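Local coordinates for occlusion-derived virus envelope protein E66 (Autographa californica nucleopolyhedrovirus, PDB 3VSN), which is a chondroitin lyase of the viral envelope, essential for oral infectivity, that may digest the chondroitin sulfate barrier of the host midgut, at residues 628-636 and 651-659; 423-431 and 584-593. One frame throughout, in Å; residues are numbered along the deposited sequence.

Interaction 1 (628-636 and 651-659); sequences ALQYSPSNC and DLQFIFEIV
An antiparallel pair at the margin of a beta sheet brings strand 631-633, outermost in that sheet, against the C-terminal strand 654-658. Ser632 and Glu657 form the hydrogen-bonded pair, and the bond from Glu657 N to Ser632 O (2.8 Å) is nearly straight. Past the strand end Asn635 takes over with its side-chain amide. Its CG sits between backbone N and carbonyl carbon (chi1 73°), which turns the amide onto the neighbouring backbone: OD1 accepts from Ile655 N (2.8 Å), the donor lying above the carbonyl plane, while ND2 gives a straight bond to Gln653 O (2.8 Å) in the amide plane. Two backbone groups thus fix the amide's rotation.

On the face carrying Tyr631, Pro633 and Phe656, the Tyr631 edge is directed at the Phe656 face in an offset T-shaped stack, centroids 5.3 Å apart. Cys636 SG approaches the same Phe656 ring obliquely, 3.6 Å from CE1. Helix 614-623 packs on this face, Ile617 touching the side chains of Tyr631 and Phe656, and Phe643 adds another edge-to-face contact to Phe656. On the other face a water bridges Ser634 OG and Glu657 OE1. This is an antiparallel sheet edge where, past the last bridge, an asparagine amide bonds the backbone either side of Phe654.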
# COMPACT_ATOMS: atom_id res chain seq x y z
N ALA A 628 -4.16 40.59 5.60
CA ALA A 628 -3.42 41.42 4.65
C ALA A 628 -2.20 40.72 4.03
O ALA A 628 -1.31 41.39 3.49
CB ALA A 628 -3.02 42.74 5.31
N LEU A 629 -2.16 39.39 4.08
CA LEU A 629 -1.05 38.63 3.48
C LEU A 629 -0.85 38.97 2.00
O LEU A 629 -1.81 38.99 1.23
CB LEU A 629 -1.27 37.12 3.61
CG LEU A 629 -0.69 36.33 4.77
CD1 LEU A 629 -0.80 34.85 4.44
CD2 LEU A 629 0.76 36.70 5.09
N GLN A 630 0.40 39.23 1.64
CA GLN A 630 0.78 39.46 0.25
C GLN A 630 1.31 38.16 -0.32
O GLN A 630 2.01 37.41 0.37
CB GLN A 630 1.84 40.55 0.14
CG GLN A 630 1.38 41.95 0.55
CD GLN A 630 0.67 42.68 -0.57
OE1 GLN A 630 -0.50 42.40 -0.86
NE2 GLN A 630 1.36 43.63 -1.19
N TYR A 631 0.99 37.87 -1.58
CA TYR A 631 1.34 36.59 -2.17
C TYR A 631 1.55 36.67 -3.68
O TYR A 631 1.11 37.61 -4.34
CB TYR A 631 0.29 35.53 -1.82
CG TYR A 631 -1.05 35.79 -2.46
CD1 TYR A 631 -1.99 36.63 -1.85
CD2 TYR A 631 -1.39 35.19 -3.67
CE1 TYR A 631 -3.22 36.87 -2.44
CE2 TYR A 631 -2.62 35.41 -4.26
CZ TYR A 631 -3.53 36.26 -3.65
OH TYR A 631 -4.74 36.48 -4.24
N SER A 632 2.23 35.66 -4.20
CA SER A 632 2.56 35.55 -5.61
C SER A 632 2.32 34.10 -6.06
O SER A 632 2.65 33.17 -5.32
CB SER A 632 4.03 35.93 -5.81
OG SER A 632 4.42 35.82 -7.16
N PRO A 633 1.74 33.90 -7.26
CA PRO A 633 1.47 32.54 -7.75
C PRO A 633 2.76 31.79 -8.11
O PRO A 633 3.66 32.37 -8.71
CB PRO A 633 0.63 32.78 -9.00
CG PRO A 633 1.08 34.11 -9.50
CD PRO A 633 1.35 34.92 -8.26
N SER A 634 2.83 30.51 -7.74
CA SER A 634 4.00 29.68 -8.03
C SER A 634 3.77 28.70 -9.19
O SER A 634 4.67 28.46 -9.98
CB SER A 634 4.45 28.91 -6.78
OG SER A 634 4.84 29.81 -5.76
N ASN A 635 2.56 28.14 -9.27
CA ASN A 635 2.26 27.14 -10.30
C ASN A 635 0.94 27.44 -11.01
O ASN A 635 0.29 26.56 -11.57
CB ASN A 635 2.23 25.73 -9.67
CG ASN A 635 1.00 25.50 -8.79
OD1 ASN A 635 0.34 26.45 -8.36
ND2 ASN A 635 0.69 24.23 -8.54
N CYS A 636 0.55 28.71 -10.97
CA CYS A 636 -0.71 29.13 -11.55
C CYS A 636 -0.57 30.55 -12.08
O CYS A 636 0.47 31.19 -11.87
CB CYS A 636 -1.86 29.00 -10.54
SG CYS A 636 -1.57 29.76 -8.92
N ASP A 651 -1.64 17.17 -10.98
CA ASP A 651 -1.83 17.77 -9.65
C ASP A 651 -2.88 18.87 -9.70
O ASP A 651 -3.00 19.57 -10.70
CB ASP A 651 -0.51 18.35 -9.15
CG ASP A 651 0.58 17.29 -8.99
OD1 ASP A 651 0.38 16.32 -8.23
OD2 ASP A 651 1.65 17.45 -9.61
N LEU A 652 -3.62 19.04 -8.60
CA LEU A 652 -4.73 20.00 -8.56
C LEU A 652 -4.60 21.08 -7.47
O LEU A 652 -5.57 21.77 -7.16
CB LEU A 652 -6.06 19.26 -8.40
CG LEU A 652 -6.53 18.43 -9.60
CD1 LEU A 652 -7.66 17.50 -9.20
CD2 LEU A 652 -6.95 19.33 -10.76
N GLN A 653 -3.40 21.23 -6.93
CA GLN A 653 -3.16 22.20 -5.86
C GLN A 653 -2.62 23.52 -6.39
O GLN A 653 -1.68 23.54 -7.19
CB GLN A 653 -2.22 21.63 -4.80
CG GLN A 653 -2.79 20.45 -4.04
CD GLN A 653 -1.80 19.82 -3.07
OE1 GLN A 653 -1.01 20.52 -2.44
NE2 GLN A 653 -1.86 18.50 -2.95
N PHE A 654 -3.24 24.61 -5.96
CA PHE A 654 -2.75 25.95 -6.25
C PHE A 654 -1.67 26.30 -5.23
O PHE A 654 -1.94 26.28 -4.03
CB PHE A 654 -3.89 26.98 -6.16
CG PHE A 654 -5.05 26.69 -7.07
CD1 PHE A 654 -6.05 25.81 -6.68
CD2 PHE A 654 -5.13 27.30 -8.32
CE1 PHE A 654 -7.12 25.54 -7.52
CE2 PHE A 654 -6.20 27.03 -9.16
CZ PHE A 654 -7.19 26.15 -8.76
N ILE A 655 -0.47 26.61 -5.71
CA ILE A 655 0.64 26.93 -4.82
C ILE A 655 1.03 28.40 -4.96
O ILE A 655 1.22 28.90 -6.07
CB ILE A 655 1.85 26.00 -5.08
CG1 ILE A 655 1.44 24.52 -4.90
CG2 ILE A 655 3.01 26.34 -4.14
CD1 ILE A 655 2.41 23.52 -5.49
N PHE A 656 1.13 29.07 -3.81
CA PHE A 656 1.49 30.48 -3.76
C PHE A 656 2.67 30.68 -2.82
O PHE A 656 2.86 29.92 -1.87
CB PHE A 656 0.31 31.33 -3.28
CG PHE A 656 -0.90 31.23 -4.15
CD1 PHE A 656 -1.04 32.05 -5.27
CD2 PHE A 656 -1.91 30.31 -3.87
CE1 PHE A 656 -2.15 31.95 -6.09
CE2 PHE A 656 -3.02 30.21 -4.68
CZ PHE A 656 -3.14 31.02 -5.80
N GLU A 657 3.45 31.71 -3.12
CA GLU A 657 4.56 32.12 -2.27
C GLU A 657 4.13 33.37 -1.51
O GLU A 657 3.59 34.30 -2.10
CB GLU A 657 5.80 32.40 -3.13
CG GLU A 657 7.01 32.92 -2.37
CD GLU A 657 8.19 33.24 -3.28
OE1 GLU A 657 8.08 33.11 -4.52
OE2 GLU A 657 9.25 33.63 -2.76
N ILE A 658 4.35 33.38 -0.21
CA ILE A 658 4.04 34.56 0.60
C ILE A 658 5.21 35.55 0.47
O ILE A 658 6.32 35.25 0.89
CB ILE A 658 3.78 34.18 2.08
CG1 ILE A 658 2.60 33.19 2.18
CG2 ILE A 658 3.49 35.41 2.92
CD1 ILE A 658 1.33 33.66 1.50
N VAL A 659 4.93 36.70 -0.13
CA VAL A 659 5.96 37.68 -0.52
C VAL A 659 5.79 39.04 0.18
O VAL A 659 5.04 39.18 1.13
CB VAL A 659 6.00 37.91 -2.05
CG1 VAL A 659 6.44 36.64 -2.78
CG2 VAL A 659 4.66 38.40 -2.58
OXT VAL A 659 6.41 40.04 -0.20
O HOH W 1 6.22 32.07 -6.50

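Interaction 2 (423-431 and 584-593)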
# COMPACT_ATOMS: atom_id res chain seq x y z
N ASP A 423 5.73 21.61 3.07
CA ASP A 423 6.98 20.90 3.36
C ASP A 423 6.81 19.73 4.32
O ASP A 423 7.24 18.61 4.04
CB ASP A 423 8.02 21.86 3.94
CG ASP A 423 8.77 22.62 2.88
OD1 ASP A 423 8.45 22.47 1.68
OD2 ASP A 423 9.70 23.38 3.24
N THR A 424 6.19 19.99 5.47
CA THR A 424 6.09 18.99 6.54
C THR A 424 4.65 18.63 6.90
O THR A 424 4.42 17.74 7.71
CB THR A 424 6.81 19.45 7.82
OG1 THR A 424 6.07 20.52 8.43
CG2 THR A 424 8.24 19.91 7.53
N ALA A 425 3.69 19.32 6.29
CA ALA A 425 2.30 19.14 6.66
C ALA A 425 1.41 18.87 5.45
O ALA A 425 1.70 19.30 4.34
CB ALA A 425 1.79 20.35 7.43
N GLY A 426 0.32 18.14 5.69
CA GLY A 426 -0.65 17.85 4.64
C GLY A 426 -2.04 17.73 5.24
O GLY A 426 -2.22 17.09 6.28
N ALA A 427 -3.02 18.34 4.59
CA ALA A 427 -4.41 18.24 5.01
C ALA A 427 -5.26 17.57 3.94
O ALA A 427 -5.01 17.74 2.74
CB ALA A 427 -4.97 19.62 5.33
N ILE A 428 -6.26 16.81 4.38
CA ILE A 428 -7.18 16.16 3.47
C ILE A 428 -8.62 16.37 3.94
O ILE A 428 -8.92 16.21 5.12
CB ILE A 428 -6.83 14.66 3.25
CG1 ILE A 428 -7.80 14.00 2.27
CG2 ILE A 428 -6.73 13.90 4.57
CD1 ILE A 428 -7.29 12.69 1.69
N LEU A 429 -9.48 16.76 3.01
CA LEU A 429 -10.87 17.10 3.29
C LEU A 429 -11.75 16.20 2.46
O LEU A 429 -11.71 16.25 1.23
CB LEU A 429 -11.13 18.57 2.94
CG LEU A 429 -12.56 19.11 3.08
CD1 LEU A 429 -13.08 18.95 4.50
CD2 LEU A 429 -12.62 20.56 2.63
N VAL A 430 -12.55 15.37 3.13
CA VAL A 430 -13.36 14.36 2.47
C VAL A 430 -14.84 14.58 2.76
O VAL A 430 -15.24 14.77 3.92
CB VAL A 430 -12.98 12.93 2.94
CG1 VAL A 430 -13.85 11.88 2.25
CG2 VAL A 430 -11.50 12.65 2.68
N TYR A 431 -15.65 14.55 1.71
CA TYR A 431 -17.10 14.50 1.82
C TYR A 431 -17.51 13.20 1.16
O TYR A 431 -17.26 12.99 -0.03
CB TYR A 431 -17.73 15.70 1.10
CG TYR A 431 -19.26 15.77 1.09
CD1 TYR A 431 -20.03 15.16 2.08
CD2 TYR A 431 -19.92 16.49 0.09
CE1 TYR A 431 -21.42 15.25 2.06
CE2 TYR A 431 -21.30 16.59 0.06
CZ TYR A 431 -22.05 15.97 1.05
OH TYR A 431 -23.42 16.08 1.02
N VAL A 584 2.73 25.73 11.32
CA VAL A 584 1.76 25.15 10.38
C VAL A 584 0.36 25.63 10.74
O VAL A 584 -0.08 25.50 11.89
CB VAL A 584 1.78 23.60 10.41
CG1 VAL A 584 0.65 23.03 9.56
CG2 VAL A 584 3.13 23.07 9.94
N LYS A 585 -0.33 26.21 9.75
CA LYS A 585 -1.74 26.57 9.88
C LYS A 585 -2.51 25.87 8.77
O LYS A 585 -2.00 25.71 7.65
CB LYS A 585 -1.95 28.09 9.74
CG LYS A 585 -1.47 28.92 10.93
CD LYS A 585 -1.78 30.40 10.69
CE LYS A 585 -1.35 31.29 11.86
NZ LYS A 585 -1.89 32.67 11.71
N ALA A 586 -3.73 25.44 9.06
CA ALA A 586 -4.57 24.82 8.05
C ALA A 586 -5.98 25.38 8.12
O ALA A 586 -6.43 25.82 9.18
CB ALA A 586 -4.58 23.31 8.20
N LEU A 587 -6.67 25.37 6.99
CA LEU A 587 -8.06 25.79 6.94
C LEU A 587 -8.87 24.78 6.16
O LEU A 587 -8.53 24.43 5.03
CB LEU A 587 -8.20 27.17 6.30
CG LEU A 587 -9.62 27.73 6.33
CD1 LEU A 587 -10.03 28.12 7.74
CD2 LEU A 587 -9.74 28.93 5.39
N PHE A 588 -9.94 24.31 6.79
CA PHE A 588 -10.92 23.48 6.12
C PHE A 588 -12.15 24.36 5.96
O PHE A 588 -12.73 24.81 6.95
CB PHE A 588 -11.25 22.24 6.97
CG PHE A 588 -10.05 21.38 7.28
CD1 PHE A 588 -9.67 20.35 6.42
CD2 PHE A 588 -9.30 21.59 8.44
CE1 PHE A 588 -8.57 19.55 6.70
CE2 PHE A 588 -8.19 20.79 8.72
CZ PHE A 588 -7.83 19.77 7.85
N ASN A 589 -12.54 24.63 4.73
CA ASN A 589 -13.75 25.41 4.47
C ASN A 589 -14.43 24.86 3.23
O ASN A 589 -14.35 25.44 2.15
CB ASN A 589 -13.44 26.91 4.31
CG ASN A 589 -14.70 27.77 4.28
OD1 ASN A 589 -15.72 27.42 4.89
ND2 ASN A 589 -14.64 28.89 3.58
N TYR A 590 -15.08 23.72 3.41
CA TYR A 590 -15.63 22.96 2.30
C TYR A 590 -16.29 23.87 1.25
O TYR A 590 -17.16 24.67 1.60
CB TYR A 590 -16.61 21.89 2.78
CG TYR A 590 -16.88 20.91 1.68
CD1 TYR A 590 -17.91 21.13 0.76
CD2 TYR A 590 -16.05 19.82 1.49
CE1 TYR A 590 -18.13 20.26 -0.29
CE2 TYR A 590 -16.26 18.94 0.44
CZ TYR A 590 -17.30 19.17 -0.44
OH TYR A 590 -17.51 18.30 -1.48
N PRO A 591 -15.92 23.72 -0.04
CA PRO A 591 -15.09 22.67 -0.66
C PRO A 591 -13.57 22.88 -0.63
O PRO A 591 -12.83 22.01 -1.10
CB PRO A 591 -15.58 22.67 -2.11
CG PRO A 591 -15.93 24.09 -2.36
CD PRO A 591 -16.48 24.63 -1.06
N TRP A 592 -13.13 24.00 -0.08
CA TRP A 592 -11.71 24.36 -0.10
C TRP A 592 -10.95 23.84 1.09
O TRP A 592 -11.48 23.76 2.20
CB TRP A 592 -11.55 25.87 -0.22
CG TRP A 592 -12.00 26.36 -1.57
CD1 TRP A 592 -13.23 26.92 -1.92
CD2 TRP A 592 -11.24 26.30 -2.82
NE1 TRP A 592 -13.27 27.21 -3.26
CE2 TRP A 592 -12.11 26.87 -3.86
CE3 TRP A 592 -9.97 25.87 -3.18
CZ2 TRP A 592 -11.70 26.99 -5.18
CZ3 TRP A 592 -9.57 25.99 -4.51
CH2 TRP A 592 -10.41 26.54 -5.49
N VAL A 593 -9.69 23.47 0.85
CA VAL A 593 -8.76 23.15 1.93
C VAL A 593 -7.46 23.91 1.66
O VAL A 593 -7.08 24.11 0.50
CB VAL A 593 -8.53 21.62 2.07
CG1 VAL A 593 -7.74 21.05 0.90
CG2 VAL A 593 -7.82 21.30 3.39
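Leu429 projects from strand 426-431 toward the turn that joins strands 584-589 and 592-593, where two beta sheets lie face to face. Its CB lies over Val593, 4.1 Å from that residue's CB. From there CG, anti to the backbone N (chi1 176°), reaches out to Tyr590, coming within 3.9 Å of its CD2. The two methyls then part company. CD1 goes to Phe588, sliding past that side chain in the opposite direction and ending 4.2 Å from ring atom CD1. CD2 meets Tyr590 CD2 obliquely and also lies 3.4 Å from Trp592 O, a carbonyl that is already held within the hairpin by Asn589 N.

Further back along the strand, Ala427 CB touches both Phe588 CZ and Val593 CG2, with 3.8 Å to each. Just before the strand, Ala425 CB packs on Val584, closest to its CG1 at 3.6 Å. At the other end Tyr431 and Tyr590 cross at about a right angle: the edge of Tyr431 faces the Tyr590 ring in an offset T-shaped stack, with planes at 81°. Tyr590 OH comes to the rim of the Tyr431 ring, near its plane, 3.4 Å from CD2. Lys443 makes cation-pi contacts with both rings, so this aromatic end also carries a charge.

Strands 426-431 and 584-589 run nearly parallel, at 10°, but their axes approach only to 8.5 Å, a spacing of layers in a beta sandwich rather than of neighbours within one sheet. Strands 414-421 and 440-449 flank the first strand in its own sheet. Methyls and ring carbons dominate the interface, which implies that the two layers are held here mainly by apolar burial and shape, with aromatic and cation-pi contacts added at the tyrosine end.

How the interactions relate
Both contacts use the same seven-stranded sheet, but in different directions. Interaction 1 joins neighbours within it, at the margin, through backbone and amide hydrogen bonds; interaction 2 stacks its strands 584-589 and 592-597 on a second sheet, mainly through side chains. Place matches chemistry: most of the residues touching in interaction 2 are buried and none is exposed, whereas interaction 1 mixes buried aromatics with exposed polar groups and a water. Their centres are about 15 Å apart, and Phe654 CE1 meets Trp592 CZ3 at 3.9 Å, linking them directly. Trp592 turns its CB away from segment 423-431, and its indole meets Phe654 of interaction 1.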